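Local structure of putative Acyl-CoA binding protein (ACBP) (Oryza sativa Japonica Group, 5H3G) at residues Leu6-Ala17 / Met75-Leu86. The protein binds medium- and long-chain acyl-CoA esters with high affinity, as well as phosphatidic acid and phosphatidylcholine in vitro, and may contribute to phospholipid biosynthesis. Sequence-based numbering, arbitrary orientation. Where two conformers were deposited one is given.
Sequences LQEDFEQYAEKA and MSDYITKVKQLL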
loop_
_atom_site.group_PDB
_atom_site.type_symbol
_atom_site.label_atom_id
_atom_site.label_comp_id
_atom_site.label_asym_id
_atom_site.label_seq_id
_atom_site.Cartn_x
_atom_site.Cartn_y
_atom_site.Cartn_z
ATOM N N LEU A 6 -7.359 -0.071 -14.971
ATOM C CA LEU A 6 -6.861 -0.269 -13.615
ATOM C C LEU A 6 -5.423 0.212 -13.460
ATOM O O LEU A 6 -5.082 0.831 -12.447
ATOM C CB LEU A 6 -6.959 -1.736 -13.231
ATOM C CG LEU A 6 -6.422 -1.988 -11.831
ATOM C CD1 LEU A 6 -7.349 -1.321 -10.837
ATOM C CD2 LEU A 6 -6.276 -3.457 -11.563
ATOM N N GLN A 7 -4.556 -0.098 -14.429
ATOM C CA GLN A 7 -3.171 0.358 -14.353
ATOM C C GLN A 7 -3.102 1.880 -14.328
ATOM O O GLN A 7 -2.304 2.464 -13.583
ATOM C CB GLN A 7 -2.367 -0.199 -15.530
ATOM C CG GLN A 7 -0.904 0.225 -15.534
ATOM C CD GLN A 7 -0.034 -0.657 -14.658
ATOM O OE1 GLN A 7 -0.187 -1.880 -14.647
ATOM N NE2 GLN A 7 0.890 -0.043 -13.925
ATOM N N GLU A 8 -3.940 2.537 -15.137
ATOM C CA GLU A 8 -3.994 3.995 -15.133
ATOM C C GLU A 8 -4.442 4.512 -13.774
ATOM O O GLU A 8 -3.815 5.409 -13.201
ATOM C CB GLU A 8 -4.940 4.487 -16.234
ATOM C CG GLU A 8 -4.489 4.121 -17.646
ATOM C CD GLU A 8 -5.513 4.475 -18.725
ATOM O OE1 GLU A 8 -6.677 4.780 -18.384
ATOM O OE2 GLU A 8 -5.147 4.444 -19.921
ATOM N N ASP A 9 -5.538 3.949 -13.249
ATOM C CA ASP A 9 -6.019 4.308 -11.917
ATOM C C ASP A 9 -4.931 4.124 -10.875
ATOM O O ASP A 9 -4.774 4.956 -9.979
ATOM C CB ASP A 9 -7.222 3.441 -11.529
ATOM C CG ASP A 9 -8.504 3.857 -12.218
ATOM O OD1 ASP A 9 -8.538 4.919 -12.862
ATOM O OD2 ASP A 9 -9.486 3.095 -12.100
ATOM N N PHE A 10 -4.183 3.026 -10.966
ATOM C CA PHE A 10 -3.179 2.732 -9.950
ATOM C C PHE A 10 -2.087 3.791 -9.951
ATOM O O PHE A 10 -1.680 4.281 -8.893
ATOM C CB PHE A 10 -2.584 1.348 -10.194
ATOM C CG PHE A 10 -1.475 0.977 -9.234
ATOM C CD1 PHE A 10 -1.761 0.573 -7.947
ATOM C CD2 PHE A 10 -0.143 1.024 -9.631
ATOM C CE1 PHE A 10 -0.751 0.228 -7.056
ATOM C CE2 PHE A 10 0.876 0.687 -8.748
ATOM C CZ PHE A 10 0.573 0.276 -7.462
ATOM N N GLU A 11 -1.586 4.132 -11.133
ATOM C CA GLU A 11 -0.544 5.140 -11.215
ATOM C C GLU A 11 -1.070 6.488 -10.754
ATOM O O GLU A 11 -0.363 7.230 -10.069
ATOM C CB GLU A 11 0.004 5.190 -12.636
ATOM C CG GLU A 11 0.663 3.864 -13.016
ATOM C CD GLU A 11 1.011 3.753 -14.486
ATOM O OE1 GLU A 11 0.785 4.725 -15.235
ATOM O OE2 GLU A 11 1.508 2.680 -14.891
ATOM N N GLN A 12 -2.328 6.792 -11.069
ATOM C CA GLN A 12 -2.907 8.058 -10.630
ATOM C C GLN A 12 -3.023 8.112 -9.113
ATOM O O GLN A 12 -2.630 9.101 -8.482
ATOM C CB GLN A 12 -4.268 8.265 -11.292
ATOM C CG GLN A 12 -4.183 8.557 -12.787
ATOM C CD GLN A 12 -5.546 8.620 -13.457
ATOM O OE1 GLN A 12 -6.573 8.783 -12.794
ATOM N NE2 GLN A 12 -5.562 8.481 -14.778
ATOM N N TYR A 13 -3.549 7.055 -8.502
ATOM C CA TYR A 13 -3.727 7.093 -7.057
ATOM C C TYR A 13 -2.410 6.945 -6.314
ATOM O O TYR A 13 -2.273 7.482 -5.213
ATOM C CB TYR A 13 -4.734 6.039 -6.628
ATOM C CG TYR A 13 -6.129 6.561 -6.843
ATOM C CD1 TYR A 13 -6.634 7.572 -6.042
ATOM C CD2 TYR A 13 -6.920 6.076 -7.874
ATOM C CE1 TYR A 13 -7.897 8.076 -6.248
ATOM C CE2 TYR A 13 -8.184 6.568 -8.086
ATOM C CZ TYR A 13 -8.671 7.566 -7.267
ATOM O OH TYR A 13 -9.938 8.065 -7.466
ATOM N N ALA A 14 -1.424 6.241 -6.885
ATOM C CA ALA A 14 -0.106 6.250 -6.257
ATOM C C ALA A 14 0.458 7.664 -6.224
ATOM O O ALA A 14 1.112 8.056 -5.250
ATOM C CB ALA A 14 0.849 5.307 -6.988
ATOM N N GLU A 15 0.177 8.456 -7.259
ATOM C CA GLU A 15 0.592 9.857 -7.243
ATOM C C GLU A 15 -0.223 10.662 -6.239
ATOM O O GLU A 15 0.327 11.491 -5.506
ATOM C CB GLU A 15 0.473 10.453 -8.646
ATOM C CG GLU A 15 1.503 9.879 -9.613
ATOM C CD GLU A 15 1.239 10.232 -11.067
ATOM O OE1 GLU A 15 0.311 11.023 -11.333
ATOM O OE2 GLU A 15 1.963 9.709 -11.944
ATOM N N LYS A 16 -1.532 10.421 -6.176
ATOM C CA LYS A 16 -2.364 11.181 -5.250
ATOM C C LYS A 16 -2.052 10.826 -3.801
ATOM O O LYS A 16 -2.281 11.647 -2.901
ATOM C CB LYS A 16 -3.841 10.935 -5.555
ATOM C CG LYS A 16 -4.324 11.533 -6.865
ATOM C CD LYS A 16 -5.782 11.167 -7.070
ATOM C CE LYS A 16 -6.392 11.920 -8.232
ATOM N NZ LYS A 16 -7.883 11.837 -8.187
ATOM N N ALA A 17 -1.520 9.620 -3.558
ATOM C CA ALA A 17 -1.179 9.225 -2.196
ATOM C C ALA A 17 -0.150 10.167 -1.584
ATOM O O ALA A 17 -0.122 10.343 -0.357
ATOM C CB ALA A 17 -0.666 7.781 -2.165
ATOM N N MET A 75 -3.378 -4.011 -6.931
ATOM C CA MET A 75 -3.629 -2.668 -7.452
ATOM C C MET A 75 -5.010 -2.199 -7.047
ATOM O O MET A 75 -5.193 -1.051 -6.625
ATOM C CB MET A 75 -3.522 -2.638 -8.979
ATOM C CG MET A 75 -2.130 -2.522 -9.545
ATOM S SD MET A 75 -2.132 -2.259 -11.337
ATOM C CE MET A 75 -0.391 -1.949 -11.556
ATOM N N SER A 76 -5.989 -3.095 -7.187
ATOM C CA SER A 76 -7.358 -2.839 -6.775
ATOM C C SER A 76 -7.434 -2.394 -5.324
ATOM O O SER A 76 -8.024 -1.353 -5.002
ATOM C CB SER A 76 -8.182 -4.124 -6.966
ATOM O OG SER A 76 -8.015 -4.626 -8.264
ATOM N N ASP A 77 -6.890 -3.209 -4.430
ATOM C CA ASP A 77 -6.985 -2.907 -3.011
ATOM C C ASP A 77 -6.247 -1.628 -2.685
ATOM O O ASP A 77 -6.750 -0.799 -1.928
ATOM C CB ASP A 77 -6.422 -4.051 -2.191
ATOM C CG ASP A 77 -7.258 -5.278 -2.288
ATOM O OD1 ASP A 77 -8.483 -5.119 -2.425
ATOM O OD2 ASP A 77 -6.685 -6.382 -2.249
ATOM N N TYR A 78 -5.040 -1.465 -3.237
ATOM C CA TYR A 78 -4.273 -0.243 -2.998
ATOM C C TYR A 78 -5.111 0.983 -3.334
ATOM O O TYR A 78 -5.207 1.928 -2.542
ATOM C CB TYR A 78 -2.972 -0.270 -3.821
ATOM C CG TYR A 78 -2.189 1.020 -3.699
ATOM C CD1 TYR A 78 -1.297 1.207 -2.655
ATOM C CD2 TYR A 78 -2.393 2.064 -4.595
ATOM C CE1 TYR A 78 -0.585 2.412 -2.523
ATOM C CE2 TYR A 78 -1.697 3.268 -4.470
ATOM C CZ TYR A 78 -0.805 3.427 -3.427
ATOM O OH TYR A 78 -0.127 4.630 -3.287
ATOM N N ILE A 79 -5.750 0.962 -4.505
ATOM C CA ILE A 79 -6.582 2.080 -4.936
ATOM C C ILE A 79 -7.709 2.325 -3.939
ATOM O O ILE A 79 -7.965 3.470 -3.550
ATOM C CB ILE A 79 -7.127 1.832 -6.353
ATOM C CG1 ILE A 79 -5.990 1.955 -7.373
ATOM C CG2 ILE A 79 -8.218 2.834 -6.690
ATOM C CD1 ILE A 79 -6.295 1.268 -8.691
ATOM N N THR A 80 -8.395 1.262 -3.501
ATOM C CA THR A 80 -9.513 1.478 -2.583
ATOM C C THR A 80 -9.029 2.017 -1.244
ATOM O O THR A 80 -9.685 2.881 -0.649
ATOM C CB THR A 80 -10.345 0.202 -2.390
ATOM O OG1 THR A 80 -9.585 -0.832 -1.743
ATOM C CG2 THR A 80 -10.853 -0.301 -3.726
ATOM N N LYS A 81 -7.876 1.551 -0.760
ATOM C CA LYS A 81 -7.364 2.069 0.510
ATOM C C LYS A 81 -6.941 3.526 0.388
ATOM O O LYS A 81 -7.211 4.333 1.291
ATOM C CB LYS A 81 -6.183 1.220 0.994
ATOM C CG LYS A 81 -6.566 -0.210 1.370
ATOM C CD LYS A 81 -7.504 -0.234 2.565
ATOM C CE LYS A 81 -7.890 -1.653 2.936
ATOM N NZ LYS A 81 -6.718 -2.561 2.890
ATOM N N VAL A 82 -6.270 3.883 -0.711
ATOM C CA VAL A 82 -5.855 5.274 -0.915
ATOM C C VAL A 82 -7.071 6.174 -1.040
ATOM O O VAL A 82 -7.128 7.243 -0.424
ATOM C CB VAL A 82 -4.931 5.406 -2.139
ATOM C CG1 VAL A 82 -4.704 6.879 -2.458
ATOM C CG2 VAL A 82 -3.595 4.741 -1.864
ATOM N N LYS A 83 -8.079 5.741 -1.806
ATOM C CA LYS A 83 -9.305 6.517 -1.959
ATOM C C LYS A 83 -9.946 6.807 -0.609
ATOM O O LYS A 83 -10.360 7.935 -0.324
ATOM C CB LYS A 83 -10.280 5.759 -2.859
ATOM C CG LYS A 83 -11.622 6.404 -2.974
ATOM C CD LYS A 83 -11.477 7.816 -3.502
ATOM C CE LYS A 83 -12.834 8.383 -3.858
ATOM N NZ LYS A 83 -12.728 9.793 -4.322
ATOM N N GLN A 84 -10.045 5.777 0.237
ATOM C CA GLN A 84 -10.623 5.962 1.564
ATOM C C GLN A 84 -9.818 6.972 2.373
ATOM O O GLN A 84 -10.380 7.889 2.987
ATOM C CB GLN A 84 -10.697 4.622 2.288
ATOM C CG GLN A 84 -11.296 4.721 3.671
ATOM C CD GLN A 84 -11.315 3.387 4.383
ATOM O OE1 GLN A 84 -10.674 2.424 3.946
ATOM N NE2 GLN A 84 -12.048 3.319 5.485
ATOM N N LEU A 85 -8.491 6.830 2.368
ATOM C CA LEU A 85 -7.647 7.754 3.120
ATOM C C LEU A 85 -7.756 9.179 2.585
ATOM O O LEU A 85 -7.746 10.144 3.361
ATOM C CB LEU A 85 -6.193 7.270 3.078
ATOM C CG LEU A 85 -5.947 6.084 4.009
ATOM C CD1 LEU A 85 -4.667 5.384 3.640
ATOM C CD2 LEU A 85 -5.884 6.545 5.452
ATOM N N LEU A 86 -7.852 9.331 1.260
ATOM C CA LEU A 86 -7.996 10.661 0.670
ATOM C C LEU A 86 -9.309 11.306 1.090
ATOM O O LEU A 86 -9.360 12.512 1.370
ATOM C CB LEU A 86 -7.916 10.573 -0.851
ATOM C CG LEU A 86 -6.517 10.349 -1.428
ATOM C CD1 LEU A 86 -6.653 9.851 -2.859
ATOM C CD2 LEU A 86 -5.673 11.611 -1.391
#
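In the four-helix fold of the acyl-CoA-binding proteins, the first and last helices pack side by side, and here Phe10 and Tyr13 of 6-17 meet Met75, Tyr78, Ile79 and Leu86 of 75-86. The two axes run in roughly the same direction, 39° apart, and approach to 9.5 Å. Two reciprocal knobs-into-holes fix the register: Ile79 enters the hole formed by Leu6, Asp9, Phe10 and Tyr13, its CD1 lying 3.5 Å from Leu6 CD1, while Tyr13 sits among Ile79, Val82, Lys83 and Leu86. The Tyr13 ring takes Leu86 CD1 at its edge, and Ile79 CG2 comes 3.7 Å from Tyr13 CD2.

Phe10 is gripped from two directions. Its CG, anti to the backbone N (chi1 177°), carries the ring between Met75 and Tyr78. Met75 CG lies over one face, 3.8 Å from the Phe10 ring centroid, a CH-pi contact, and Met75 SD adds an oblique Met-aromatic approach. The edge of Phe10 turns toward the face of Tyr78 in an offset edge-to-face pair, with centroids 5.2 Å apart and planes at 61°. An alanine at Phe10 is likely to leave Met75 and one face of Tyr78 without their aromatic partner, opening a gap between the helices. Farther along, Tyr78 OH reaches Ala14 CA and Ala17 CB, each at 3.4 Å, where small residues let the phenol lie close to the helix.

Tyr78 is an acyl-CoA-binding residue by similarity, and Phe10 also approaches Tyr36, another such position, and touches Ala39 on helix 26-41. No hydrogen bond links the two segments, so apolar and aromatic packing joins them, and the Phe10 contact probably helps set the orientation of the Tyr78 ring beside the ligand site.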